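PDB 7O79: Poly(Beta-D-mannuronate) lyase from Pseudopedobacter saltans, which probably cleaves poly(beta-D-mannuronate), the mannuronate-rich form of alginate, as a polysaccharide lyase of family 6 built on a parallel beta-helix. Local coordinates for residues 25-29 with 57-61; 101-105 with 451-455; 118-123 with 144-148. All coordinates share one frame; numbering follows the deposited sequence.

Contact 1 (25-29 with 57-61); sequences LMQPG and KVMLS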
# COMPACT_ATOMS: atom_id res chain seq x y z
N LEU A 25 -24.88 10.33 -18.22
CA LEU A 25 -25.56 10.37 -16.94
C LEU A 25 -26.46 9.15 -16.81
O LEU A 25 -27.41 9.00 -17.59
CB LEU A 25 -26.39 11.65 -16.80
CG LEU A 25 -25.79 13.04 -17.07
CD1 LEU A 25 -26.76 14.14 -16.65
CD2 LEU A 25 -24.46 13.24 -16.38
N MET A 26 -26.17 8.29 -15.83
CA MET A 26 -26.94 7.06 -15.64
C MET A 26 -28.15 7.29 -14.74
O MET A 26 -28.06 7.96 -13.70
CB MET A 26 -26.08 5.94 -15.06
CG MET A 26 -24.93 5.49 -15.98
SD MET A 26 -23.60 4.60 -15.12
CE MET A 26 -24.18 2.91 -15.25
N GLN A 27 -29.29 6.71 -15.13
CA GLN A 27 -30.50 6.86 -14.34
C GLN A 27 -30.44 6.02 -13.07
O GLN A 27 -29.79 4.97 -13.04
CB GLN A 27 -31.72 6.47 -15.17
CG GLN A 27 -32.01 7.42 -16.32
CD GLN A 27 -32.76 8.66 -15.87
OE1 GLN A 27 -33.51 8.62 -14.88
NE2 GLN A 27 -32.57 9.76 -16.58
N PRO A 28 -31.10 6.46 -12.00
CA PRO A 28 -31.03 5.73 -10.73
C PRO A 28 -31.67 4.36 -10.83
O PRO A 28 -32.58 4.12 -11.63
CB PRO A 28 -31.79 6.62 -9.74
CG PRO A 28 -32.08 7.87 -10.43
CD PRO A 28 -31.92 7.68 -11.90
N GLY A 29 -31.19 3.45 -10.00
CA GLY A 29 -31.72 2.11 -9.89
C GLY A 29 -30.62 1.09 -9.91
O GLY A 29 -29.43 1.41 -9.76
N LYS A 57 -26.94 6.60 -6.16
CA LYS A 57 -28.26 6.10 -6.50
C LYS A 57 -28.24 5.14 -7.67
O LYS A 57 -29.30 4.73 -8.15
CB LYS A 57 -29.20 7.27 -6.80
CG LYS A 57 -29.54 8.12 -5.60
CD LYS A 57 -29.89 7.25 -4.39
CE LYS A 57 -30.61 8.07 -3.34
NZ LYS A 57 -30.98 7.28 -2.13
N VAL A 58 -27.05 4.77 -8.14
CA VAL A 58 -26.87 3.85 -9.25
C VAL A 58 -26.10 2.65 -8.71
O VAL A 58 -24.95 2.80 -8.29
CB VAL A 58 -26.11 4.50 -10.41
CG1 VAL A 58 -25.59 3.44 -11.36
CG2 VAL A 58 -26.99 5.52 -11.13
N MET A 59 -26.72 1.47 -8.71
CA MET A 59 -26.09 0.30 -8.10
C MET A 59 -25.81 -0.74 -9.19
O MET A 59 -26.74 -1.28 -9.80
CB MET A 59 -26.93 -0.28 -6.96
CG MET A 59 -26.34 -1.55 -6.35
SD MET A 59 -27.47 -2.55 -5.38
CE MET A 59 -27.62 -1.59 -3.89
N LEU A 60 -24.53 -0.99 -9.43
CA LEU A 60 -24.08 -1.98 -10.40
C LEU A 60 -23.93 -3.32 -9.69
O LEU A 60 -23.11 -3.45 -8.77
CB LEU A 60 -22.77 -1.52 -11.03
CG LEU A 60 -22.97 -0.42 -12.08
CD1 LEU A 60 -21.78 0.51 -12.19
CD2 LEU A 60 -23.23 -1.08 -13.43
N SER A 61 -24.72 -4.31 -10.10
CA SER A 61 -24.89 -5.56 -9.37
C SER A 61 -24.61 -6.75 -10.30
O SER A 61 -24.28 -6.57 -11.48
CB SER A 61 -26.30 -5.64 -8.78
OG SER A 61 -27.25 -5.63 -9.83
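Gly29 and Val58 form a parallel beta bridge in which Lys57 and Met59, the residues flanking Val58, bind the N and O of the glycine: Gly29 N gives its hydrogen to Lys57 O at 2.9 Å, and Met59 N gives its own to Gly29 O, also at 2.9 Å and nearly straight at 172°. This is how successive coils of a parallel beta-helix join, here close to the N-terminal end of the solenoid, where the chain leaves strand 23-26, turns at Gln27 and Pro28 and comes alongside strand 58-62. Gly29 adopts backbone angles that would jam a CB against the carbonyl oxygen of Pro28. Pro28 lies against the residue just ahead of the other strand, with its CB 3.5 Å from Lys57 O and 4.0 Å from Lys57 CB, while the rest of the lysine chain leads away. Inside the turn sits Val58. Its CG2, anti to the carbonyl carbon, reaches back to the bend and meets Gln27 O at 3.4 Å and the CB of Met26. The Met26 and Val58 side chains cross at about a right angle, and Trp31 packs against both of them as well as Leu60. Bent at chi3, the methionine carries its terminal methyl along the coil's interior, where CE lies 4.2 Å from Val58 CG1 and 4.5 Å from Leu60 CD2.

Contact 2 (101-105 with 451-455); sequences ENTAI and GVKWS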
# COMPACT_ATOMS: atom_id res chain seq x y z
N GLU A 101 -13.92 8.85 -9.03
CA GLU A 101 -14.18 9.52 -7.77
C GLU A 101 -15.62 9.33 -7.35
O GLU A 101 -16.49 9.00 -8.16
CB GLU A 101 -13.77 11.00 -7.81
CG GLU A 101 -14.26 11.83 -8.95
CD GLU A 101 -13.71 13.27 -8.85
OE1 GLU A 101 -13.89 14.05 -9.79
OE2 GLU A 101 -13.12 13.62 -7.80
N ASN A 102 -15.84 9.48 -6.04
CA ASN A 102 -17.15 9.41 -5.41
C ASN A 102 -17.83 8.06 -5.66
O ASN A 102 -19.04 7.99 -5.80
CB ASN A 102 -18.05 10.57 -5.85
CG ASN A 102 -18.96 11.06 -4.73
OD1 ASN A 102 -18.67 10.85 -3.55
ND2 ASN A 102 -20.05 11.74 -5.09
N THR A 103 -17.04 6.99 -5.68
CA THR A 103 -17.53 5.64 -5.95
C THR A 103 -17.27 4.73 -4.76
O THR A 103 -16.26 4.88 -4.07
CB THR A 103 -16.86 5.10 -7.23
OG1 THR A 103 -17.26 5.91 -8.34
CG2 THR A 103 -17.21 3.61 -7.50
N ALA A 104 -18.20 3.82 -4.48
CA ALA A 104 -18.03 2.86 -3.40
C ALA A 104 -18.18 1.44 -3.93
O ALA A 104 -18.89 1.20 -4.91
CB ALA A 104 -19.02 3.10 -2.26
N ILE A 105 -17.48 0.52 -3.28
CA ILE A 105 -17.63 -0.91 -3.51
C ILE A 105 -17.95 -1.52 -2.16
O ILE A 105 -17.18 -1.34 -1.21
CB ILE A 105 -16.36 -1.54 -4.10
CG1 ILE A 105 -15.99 -0.91 -5.43
CG2 ILE A 105 -16.59 -3.03 -4.32
CD1 ILE A 105 -14.73 -1.51 -6.04
N GLY A 451 -13.38 9.08 1.53
CA GLY A 451 -14.43 8.26 0.97
C GLY A 451 -15.49 9.09 0.25
O GLY A 451 -15.34 10.29 -0.00
N VAL A 452 -16.60 8.40 -0.08
CA VAL A 452 -17.68 9.03 -0.83
C VAL A 452 -18.40 10.07 0.03
O VAL A 452 -18.40 10.01 1.27
CB VAL A 452 -18.67 7.97 -1.35
CG1 VAL A 452 -17.95 6.98 -2.25
CG2 VAL A 452 -19.39 7.28 -0.20
N LYS A 453 -19.02 11.06 -0.63
CA LYS A 453 -19.76 12.09 0.09
C LYS A 453 -21.14 11.60 0.52
O LYS A 453 -21.62 11.93 1.61
CB LYS A 453 -19.88 13.35 -0.77
CG LYS A 453 -18.58 13.70 -1.48
CD LYS A 453 -17.48 14.08 -0.51
CE LYS A 453 -16.28 14.66 -1.25
NZ LYS A 453 -15.64 15.77 -0.46
N TRP A 454 -21.81 10.83 -0.34
CA TRP A 454 -23.05 10.14 -0.02
C TRP A 454 -22.81 8.99 0.97
O TRP A 454 -21.70 8.79 1.47
CB TRP A 454 -23.70 9.75 -1.34
CG TRP A 454 -22.79 8.95 -2.22
CD1 TRP A 454 -21.90 9.47 -3.13
CD2 TRP A 454 -22.69 7.53 -2.33
NE1 TRP A 454 -21.24 8.46 -3.77
CE2 TRP A 454 -21.70 7.26 -3.30
CE3 TRP A 454 -23.32 6.46 -1.68
CZ2 TRP A 454 -21.34 5.96 -3.66
CZ3 TRP A 454 -22.96 5.17 -2.04
CH2 TRP A 454 -21.97 4.92 -3.02
N SER A 455 -23.87 8.23 1.28
CA SER A 455 -23.88 7.40 2.49
C SER A 455 -23.77 5.91 2.21
O SER A 455 -24.52 5.36 1.39
CB SER A 455 -25.14 7.67 3.32
OG SER A 455 -25.00 7.09 4.61
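Asn102 is gripped twice by residues 451-455: its backbone O takes the indole N-H of Trp454, and its side-chain OD1 takes the backbone N-H of Lys453. From CB, Trp454 sends CG between its own N and carbonyl carbon (chi1 55°), which turns the ring back over Val452, whose CG2 lies 3.8 Å above the ring plane, over its centre. On the five-membered ring, CD1 runs beside the Asn102 amide, 3.5 Å from ND2, with amide and ring planes 67° apart. Next comes NE1, which donates to Asn102 O at 3.0 Å; the oxygen lies in the ring plane, although the donor stands well above the plane of the carbonyl. CZ2 passes Ala104 N, and at the far end CH2 rests on Ala104 CB at 3.5 Å. The other bond, Lys453 N to Asn102 OD1, is 2.9 Å long, nearly straight (169°) and in the plane of the side-chain carbonyl. That same oxygen also faces Val452 CA. Val452 CG1 packs against the backbone of Thr103, 3.3 Å from its O, and lies 4.0 Å from Ala104 CB. Replacing Trp454 with an alanine would probably leave Asn102 O without its indole donor and open a gap beside the Ala104 methyl and Val452 CG2. Leu79 and Ala55 also touch the indole, and Ser133 OG bonds to Val452 N. The C-terminal tail has thus come back to lie across the outside of neighbouring coils, a long-range docking of an irregular segment on the flank of a parallel beta-helix.

Contact 3 (118-123 with 144-148); sequences YWVLFR and VGNDQ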
# COMPACT_ATOMS: atom_id res chain seq x y z
N TYR A 118 -9.05 -8.47 -7.94
CA TYR A 118 -8.82 -7.17 -7.31
C TYR A 118 -10.14 -6.40 -7.21
O TYR A 118 -11.12 -6.70 -7.89
CB TYR A 118 -7.86 -6.30 -8.11
CG TYR A 118 -6.48 -6.82 -8.37
CD1 TYR A 118 -6.21 -7.58 -9.50
CD2 TYR A 118 -5.42 -6.50 -7.52
CE1 TYR A 118 -4.93 -8.04 -9.76
CE2 TYR A 118 -4.13 -6.96 -7.78
CZ TYR A 118 -3.90 -7.73 -8.89
OH TYR A 118 -2.61 -8.18 -9.16
N TRP A 119 -10.14 -5.36 -6.39
CA TRP A 119 -11.24 -4.41 -6.50
C TRP A 119 -10.86 -3.24 -7.40
O TRP A 119 -11.69 -2.79 -8.21
CB TRP A 119 -11.68 -3.96 -5.11
CG TRP A 119 -12.70 -4.93 -4.53
CD1 TRP A 119 -12.99 -6.17 -5.00
CD2 TRP A 119 -13.54 -4.72 -3.39
NE1 TRP A 119 -13.96 -6.76 -4.23
CE2 TRP A 119 -14.31 -5.89 -3.23
CE3 TRP A 119 -13.71 -3.67 -2.49
CZ2 TRP A 119 -15.25 -6.03 -2.21
CZ3 TRP A 119 -14.63 -3.82 -1.46
CH2 TRP A 119 -15.40 -4.99 -1.34
N VAL A 120 -9.61 -2.78 -7.34
CA VAL A 120 -9.13 -1.73 -8.23
C VAL A 120 -7.74 -2.13 -8.71
O VAL A 120 -6.86 -2.41 -7.89
CB VAL A 120 -9.07 -0.35 -7.52
CG1 VAL A 120 -8.56 0.71 -8.48
CG2 VAL A 120 -10.44 0.05 -6.96
N LEU A 121 -7.54 -2.16 -10.02
CA LEU A 121 -6.25 -2.52 -10.59
C LEU A 121 -5.77 -1.43 -11.52
O LEU A 121 -6.49 -1.03 -12.44
CB LEU A 121 -6.33 -3.86 -11.34
CG LEU A 121 -5.01 -4.25 -12.01
CD1 LEU A 121 -3.90 -4.47 -10.99
CD2 LEU A 121 -5.17 -5.48 -12.91
N PHE A 122 -4.55 -0.94 -11.28
CA PHE A 122 -3.94 0.06 -12.15
C PHE A 122 -3.03 -0.60 -13.17
O PHE A 122 -2.15 -1.39 -12.81
CB PHE A 122 -3.16 1.08 -11.33
CG PHE A 122 -4.03 2.00 -10.55
CD1 PHE A 122 -4.46 3.18 -11.11
CD2 PHE A 122 -4.42 1.68 -9.25
CE1 PHE A 122 -5.27 4.05 -10.40
CE2 PHE A 122 -5.23 2.56 -8.53
CZ PHE A 122 -5.67 3.73 -9.11
N ARG A 123 -3.23 -0.25 -14.44
CA ARG A 123 -2.48 -0.84 -15.53
C ARG A 123 -2.29 0.21 -16.64
O ARG A 123 -2.59 -0.02 -17.81
CB ARG A 123 -3.22 -2.09 -16.01
CG ARG A 123 -2.45 -2.96 -16.92
CD ARG A 123 -3.30 -4.17 -17.25
NE ARG A 123 -2.94 -4.74 -18.54
CZ ARG A 123 -3.01 -4.08 -19.70
NH1 ARG A 123 -3.44 -2.81 -19.75
NH2 ARG A 123 -2.65 -4.69 -20.82
N VAL A 144 -6.39 -3.07 -3.81
CA VAL A 144 -5.86 -2.17 -4.83
C VAL A 144 -4.53 -2.75 -5.29
O VAL A 144 -3.66 -3.03 -4.46
CB VAL A 144 -5.65 -0.73 -4.31
CG1 VAL A 144 -5.02 0.13 -5.40
CG2 VAL A 144 -6.96 -0.12 -3.88
N GLY A 145 -4.37 -2.91 -6.60
CA GLY A 145 -3.11 -3.33 -7.17
C GLY A 145 -2.55 -2.38 -8.21
O GLY A 145 -3.29 -1.70 -8.92
N ASN A 146 -1.22 -2.36 -8.31
CA ASN A 146 -0.54 -1.69 -9.40
C ASN A 146 0.27 -2.71 -10.17
O ASN A 146 1.03 -3.49 -9.58
CB ASN A 146 0.36 -0.53 -8.91
CG ASN A 146 0.88 0.33 -10.05
OD1 ASN A 146 0.13 1.12 -10.63
ND2 ASN A 146 2.18 0.23 -10.34
N ASP A 147 0.13 -2.69 -11.48
CA ASP A 147 0.65 -3.70 -12.38
C ASP A 147 2.15 -3.49 -12.59
O ASP A 147 2.71 -2.42 -12.32
CB ASP A 147 -0.16 -3.62 -13.68
CG ASP A 147 -0.14 -4.89 -14.48
OD1 ASP A 147 -1.05 -5.71 -14.21
OD2 ASP A 147 0.74 -5.06 -15.36
N GLN A 148 2.83 -4.53 -13.07
CA GLN A 148 4.28 -4.52 -13.13
C GLN A 148 4.84 -3.64 -14.24
O GLN A 148 5.94 -3.09 -14.09
CB GLN A 148 4.80 -5.96 -13.27
CG GLN A 148 6.32 -6.14 -13.37
CD GLN A 148 7.08 -5.52 -12.21
OE1 GLN A 148 6.63 -5.54 -11.06
NE2 GLN A 148 8.27 -4.99 -12.50
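Val120, Leu121 and Phe122 run in parallel register with Val144, Gly145 and Asn146, their CA atoms 4.7 Å apart in each pair. Gly145 uses both its N-H and its C=O toward strand 118-122: its N donates to Val120 O at 2.8 Å, and its O accepts from Phe122 N at 2.8 Å. Here the packing is tight. Tyr118 CE2 comes to 3.8 Å from Gly145 CA, and Leu121 CD1 lies 3.5 Å from Gly145 O while also covering one face of the tyrosine ring; a CB on the glycine would collide with that ring. On the other face of the strands, the Phe122 ring turns its edge to Val144, with CE2 4.0 Å from CG1, and Asn146 OD1 approaches Phe122 CB at 3.4 Å. That oxygen has its polar partners in Ser151 and Asn154, and Tyr118 OH bonds to Arg176. Toward the solvent the ladder slackens. Asp147 N still donates to Phe122 O, but the angle at the hydrogen falls to 143°. Beyond it Arg123 and Asp147 lie side by side, pointing the same way, and touch through aliphatic carbon: Arg123 CG, anti to the backbone N (chi1 -167°), passes Asp147 CG at 3.9 Å. Their charged groups make no contact, so any attraction is probably modest. Strand 118-122 lies between strands 89-93 and 144-146, and strand 175-177 follows next; Phe122 stacks on Phe93 in the coil before and meets Phe193 edge-to-face, while Val144 packs on Phe175.

Along the chain the three contacts mark different stages of one parallel beta-helix. Contact 1 joins coils near the N-terminal end, and contact 3 pairs strands 118-122 and 144-146 on another face, with centres about 24 Å apart. Contact 2, whose centre is about 13 Å from that of contact 1 and about 19 Å from that of contact 3, links strand 99-106 to residues 451-455, so contact 3 falls within the 345 residues that separate its segments. Strands 58-62 and 99-106 both pair with strand 73-83, which joins contacts 1 and 2. Contacts 2 and 3 touch directly where Ile105 CG2 meets Trp119 CE3 at 3.5 Å. Contacts 1 and 3 are local joins between coils, whereas contact 2 ties residues about 350 apart in sequence to the same solenoid.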